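Local coordinates for protein cycloalternan-forming enzyme (Listeria monocytogenes serovar 1/2a, PDB 5F7U) that belongs to glycoside hydrolase family 31, a multidomain enzyme with a TIM barrel at its centre and beta-rich domains on its flanks, at residues Thr649-Met658 with Thr690-Leu701. The protein carries 1 engineered substitution. Residues are numbered along the deposited sequence; the frame is centred on the assembly and turned at random.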
loop_
_atom_site.group_PDB
_atom_site.type_symbol
_atom_site.label_atom_id
_atom_site.label_comp_id
_atom_site.label_asym_id
_atom_site.label_seq_id
_atom_site.Cartn_x
_atom_site.Cartn_y
_atom_site.Cartn_z
ATOM N N THR A 649 -9.204 -10.116 -11.023
ATOM C CA THR A 649 -8.672 -11.390 -10.528
ATOM C C THR A 649 -7.163 -11.467 -10.735
ATOM O O THR A 649 -6.431 -11.789 -9.798
ATOM C CB THR A 649 -9.334 -12.574 -11.245
ATOM O OG1 THR A 649 -10.704 -12.653 -10.864
ATOM C CG2 THR A 649 -8.628 -13.900 -10.942
ATOM N N ALA A 650 -6.710 -11.164 -11.950
ATOM C CA ALA A 650 -5.299 -11.289 -12.306
ATOM C C ALA A 650 -4.449 -10.345 -11.449
ATOM O O ALA A 650 -3.411 -10.747 -10.900
ATOM C CB ALA A 650 -5.106 -10.971 -13.779
ATOM N N MET A 651 -4.885 -9.092 -11.348
ATOM C CA MET A 651 -4.149 -8.122 -10.535
ATOM C C MET A 651 -4.160 -8.563 -9.056
ATOM O O MET A 651 -3.121 -8.533 -8.408
ATOM C CB MET A 651 -4.684 -6.704 -10.728
ATOM C CG MET A 651 -3.977 -5.644 -9.875
ATOM S SD MET A 651 -4.730 -5.514 -8.235
ATOM C CE MET A 651 -3.510 -4.532 -7.378
ATOM N N ALA A 652 -5.322 -8.992 -8.558
ATOM C CA ALA A 652 -5.476 -9.341 -7.139
ATOM C C ALA A 652 -4.569 -10.493 -6.735
ATOM O O ALA A 652 -3.998 -10.497 -5.624
ATOM C CB ALA A 652 -6.933 -9.678 -6.816
ATOM N N ALA A 653 -4.417 -11.462 -7.641
ATOM C CA ALA A 653 -3.555 -12.619 -7.394
ATOM C C ALA A 653 -2.082 -12.192 -7.329
ATOM O O ALA A 653 -1.269 -12.890 -6.725
ATOM C CB ALA A 653 -3.765 -13.672 -8.476
ATOM N N PHE A 654 -1.770 -11.028 -7.907
ATOM C CA PHE A 654 -0.418 -10.433 -7.865
ATOM C C PHE A 654 -0.375 -9.162 -7.017
ATOM O O PHE A 654 0.353 -8.203 -7.353
ATOM C CB PHE A 654 0.117 -10.163 -9.296
ATOM C CG PHE A 654 0.619 -11.395 -9.993
ATOM C CD1 PHE A 654 -0.274 -12.278 -10.601
ATOM C CD2 PHE A 654 1.998 -11.716 -9.995
ATOM C CE1 PHE A 654 0.177 -13.439 -11.238
ATOM C CE2 PHE A 654 2.456 -12.867 -10.640
ATOM C CZ PHE A 654 1.541 -13.733 -11.258
ATOM N N ALA A 655 -1.184 -9.138 -5.945
ATOM C CA ALA A 655 -1.155 -8.019 -5.002
ATOM C C ALA A 655 -0.852 -8.555 -3.602
ATOM O O ALA A 655 -0.815 -9.781 -3.416
ATOM C CB ALA A 655 -2.466 -7.232 -5.055
ATOM N N PRO A 656 -0.545 -7.664 -2.623
ATOM C CA PRO A 656 -0.074 -8.187 -1.326
ATOM C C PRO A 656 -1.084 -9.122 -0.647
ATOM O O PRO A 656 -0.691 -10.188 -0.176
ATOM C CB PRO A 656 0.144 -6.911 -0.494
ATOM C CG PRO A 656 0.476 -5.868 -1.529
ATOM C CD PRO A 656 -0.466 -6.185 -2.669
ATOM N N ILE A 657 -2.363 -8.744 -0.653
ATOM C CA ILE A 657 -3.438 -9.542 -0.043
ATOM C C ILE A 657 -4.569 -9.689 -1.061
ATOM O O ILE A 657 -5.053 -8.688 -1.617
ATOM C CB ILE A 657 -3.998 -8.892 1.259
ATOM C CG1 ILE A 657 -2.902 -8.587 2.310
ATOM C CG2 ILE A 657 -5.158 -9.714 1.846
ATOM C CD1 ILE A 657 -2.220 -9.808 2.933
ATOM N N MET A 658 -4.985 -10.927 -1.298
ATOM C CA MET A 658 -6.018 -11.257 -2.288
ATOM C C MET A 658 -7.318 -11.590 -1.557
ATOM O O MET A 658 -7.336 -12.478 -0.695
ATOM C CB MET A 658 -5.574 -12.462 -3.131
ATOM C CG MET A 658 -6.490 -12.754 -4.313
ATOM S SD MET A 658 -6.030 -14.295 -5.120
ATOM C CE MET A 658 -7.131 -14.157 -6.527
ATOM N N THR A 690 -10.004 -19.118 -15.595
ATOM C CA THR A 690 -9.151 -17.933 -15.483
ATOM C C THR A 690 -8.854 -17.608 -14.016
ATOM O O THR A 690 -7.690 -17.364 -13.647
ATOM C CB THR A 690 -9.757 -16.738 -16.251
ATOM O OG1 THR A 690 -9.861 -17.115 -17.628
ATOM C CG2 THR A 690 -8.868 -15.510 -16.137
ATOM N N PHE A 691 -9.885 -17.645 -13.174
ATOM C CA PHE A 691 -9.689 -17.457 -11.730
ATOM C C PHE A 691 -8.725 -18.509 -11.152
ATOM O O PHE A 691 -7.808 -18.175 -10.411
ATOM C CB PHE A 691 -11.016 -17.476 -10.959
ATOM C CG PHE A 691 -10.893 -17.027 -9.532
ATOM C CD1 PHE A 691 -10.519 -17.925 -8.524
ATOM C CD2 PHE A 691 -11.168 -15.703 -9.184
ATOM C CE1 PHE A 691 -10.403 -17.503 -7.199
ATOM C CE2 PHE A 691 -11.051 -15.270 -7.871
ATOM C CZ PHE A 691 -10.681 -16.176 -6.865
ATOM N N GLN A 692 -8.969 -19.777 -11.475
ATOM C CA GLN A 692 -8.096 -20.872 -11.041
ATOM C C GLN A 692 -6.656 -20.655 -11.483
ATOM O O GLN A 692 -5.733 -20.824 -10.678
ATOM C CB GLN A 692 -8.614 -22.204 -11.584
ATOM C CG GLN A 692 -9.894 -22.682 -10.913
ATOM C CD GLN A 692 -10.520 -23.852 -11.643
ATOM O OE1 GLN A 692 -10.222 -24.099 -12.808
ATOM N NE2 GLN A 692 -11.401 -24.594 -10.955
ATOM N N LYS A 693 -6.453 -20.241 -12.735
ATOM C CA LYS A 693 -5.091 -19.999 -13.231
ATOM C C LYS A 693 -4.375 -19.015 -12.315
ATOM O O LYS A 693 -3.253 -19.269 -11.889
ATOM C CB LYS A 693 -5.096 -19.495 -14.669
ATOM C CG LYS A 693 -3.701 -19.133 -15.190
ATOM C CD LYS A 693 -3.657 -18.854 -16.692
ATOM C CE LYS A 693 -4.149 -17.447 -17.027
ATOM N NZ LYS A 693 -3.758 -17.021 -18.410
ATOM N N TYR A 694 -5.026 -17.890 -12.025
ATOM C CA TYR A 694 -4.396 -16.856 -11.204
ATOM C C TYR A 694 -4.246 -17.238 -9.737
ATOM O O TYR A 694 -3.189 -17.005 -9.156
ATOM C CB TYR A 694 -5.077 -15.491 -11.409
ATOM C CG TYR A 694 -4.687 -14.983 -12.756
ATOM C CD1 TYR A 694 -3.378 -14.565 -12.998
ATOM C CD2 TYR A 694 -5.581 -15.029 -13.824
ATOM C CE1 TYR A 694 -2.971 -14.176 -14.266
ATOM C CE2 TYR A 694 -5.186 -14.633 -15.107
ATOM C CZ TYR A 694 -3.885 -14.212 -15.312
ATOM O OH TYR A 694 -3.481 -13.826 -16.576
ATOM N N LEU A 695 -5.282 -17.835 -9.146
ATOM C CA LEU A 695 -5.151 -18.316 -7.775
ATOM C C LEU A 695 -4.047 -19.382 -7.653
ATOM O O LEU A 695 -3.244 -19.341 -6.714
ATOM C CB LEU A 695 -6.471 -18.850 -7.222
ATOM C CG LEU A 695 -6.401 -19.452 -5.805
ATOM C CD1 LEU A 695 -5.833 -18.474 -4.773
ATOM C CD2 LEU A 695 -7.759 -19.987 -5.378
ATOM N N TYR A 696 -4.016 -20.338 -8.586
ATOM C CA TYR A 696 -2.972 -21.380 -8.525
ATOM C C TYR A 696 -1.593 -20.781 -8.733
ATOM O O TYR A 696 -0.639 -21.172 -8.053
ATOM C CB TYR A 696 -3.211 -22.523 -9.520
ATOM C CG TYR A 696 -4.563 -23.223 -9.425
ATOM C CD1 TYR A 696 -5.352 -23.168 -8.258
ATOM C CD2 TYR A 696 -5.023 -23.992 -10.499
ATOM C CE1 TYR A 696 -6.589 -23.813 -8.190
ATOM C CE2 TYR A 696 -6.249 -24.641 -10.445
ATOM C CZ TYR A 696 -7.024 -24.546 -9.293
ATOM O OH TYR A 696 -8.232 -25.194 -9.271
ATOM N N THR A 697 -1.486 -19.818 -9.648
ATOM C CA THR A 697 -0.214 -19.106 -9.828
ATOM C C THR A 697 0.250 -18.456 -8.522
ATOM O O THR A 697 1.440 -18.563 -8.152
ATOM C CB THR A 697 -0.259 -18.085 -11.000
ATOM O OG1 THR A 697 -0.506 -18.807 -12.210
ATOM C CG2 THR A 697 1.078 -17.377 -11.153
ATOM N N ARG A 698 -0.682 -17.793 -7.823
ATOM C CA ARG A 698 -0.354 -17.165 -6.549
ATOM C C ARG A 698 0.134 -18.223 -5.547
ATOM O O ARG A 698 1.125 -17.999 -4.843
ATOM C CB ARG A 698 -1.547 -16.361 -5.985
ATOM C CG ARG A 698 -1.214 -15.636 -4.689
ATOM C CD ARG A 698 -2.469 -15.065 -4.035
ATOM N NE ARG A 698 -2.168 -14.321 -2.815
ATOM C CZ ARG A 698 -1.676 -13.081 -2.786
ATOM N NH1 ARG A 698 -1.381 -12.416 -3.904
ATOM N NH2 ARG A 698 -1.456 -12.501 -1.617
ATOM N N MET A 699 -0.533 -19.373 -5.509
ATOM C CA MET A 699 -0.083 -20.437 -4.636
ATOM C C MET A 699 1.282 -20.997 -5.059
ATOM O O MET A 699 2.108 -21.312 -4.199
ATOM C CB MET A 699 -1.149 -21.517 -4.441
ATOM C CG MET A 699 -2.434 -20.981 -3.793
ATOM S SD MET A 699 -2.244 -20.041 -2.260
ATOM C CE MET A 699 -1.976 -21.377 -1.095
ATOM N N ASN A 700 1.538 -21.056 -6.368
ATOM C CA ASN A 700 2.875 -21.469 -6.867
ATOM C C ASN A 700 3.952 -20.471 -6.418
ATOM O O ASN A 700 5.084 -20.847 -6.117
ATOM C CB ASN A 700 2.932 -21.557 -8.403
ATOM C CG ASN A 700 2.003 -22.606 -9.002
ATOM O OD1 ASN A 700 1.393 -22.347 -10.045
ATOM N ND2 ASN A 700 1.902 -23.787 -8.385
ATOM N N LEU A 701 3.592 -19.191 -6.399
ATOM C CA LEU A 701 4.517 -18.125 -5.993
ATOM C C LEU A 701 4.509 -17.814 -4.505
ATOM O O LEU A 701 5.242 -16.927 -4.038
ATOM C CB LEU A 701 4.256 -16.859 -6.824
ATOM C CG LEU A 701 4.558 -16.951 -8.332
ATOM C CD1 LEU A 701 4.061 -15.696 -9.015
ATOM C CD2 LEU A 701 6.057 -17.089 -8.592
HETATM O O HOH W 1 -3.714 -12.728 0.620
#
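R698 reaches from helix 687-700 into the turn between helix 642-653 and strand 657-660, the eighth TIM-barrel strand, and its guanidinium grips three carbonyl oxygens, of A653, A655 and P656. R698 NH1 donates to A655 O at 2.7 Å, in the carbonyl plane, and to A653 O at 2.9 Å, from above the carbonyl plane. R698 NH2 donates to P656 O (2.8 Å), again from above, and more weakly to A655 O. All three oxygens lie nearly in the guanidinium plane, so the bonds fix its rotation and satisfy buried carbonyls. With CG anti to the backbone N (chi1 -177°), the extended chain spans the gap from the helix. M658 slides past it in the opposite direction, CB over one guanidinium face and SD 3.8 Å from R698 CD.

Toward the N-terminal end of the contact, segments 649-653 and 690-700 run nearly parallel (9°), and small residues of 649-653 meet the rings of F691 and Y694. A650 CB sits 3.7 Å above the centre of the Y694 ring, a CH-pi contact, while A653 CB packs on Y694 CB. T649 CG2 and OG1 pack on F691 CD2, OG1 being hydrogen-bonded to Y645 O; M658 CE approaches F691 CZ. The far end of the F654 ring, CZ and CE2, rests against T697 CG2 and L701 CD1; its CE1 meets Y694 edge to edge.

Beyond the two segments, F365 O accepts from R698 NE and D790 O from Y694 OH, and L367 packs on M658, F691 and L695. One water accepts from M658 N at 2.9 Å and, weakly, from R698 NH2.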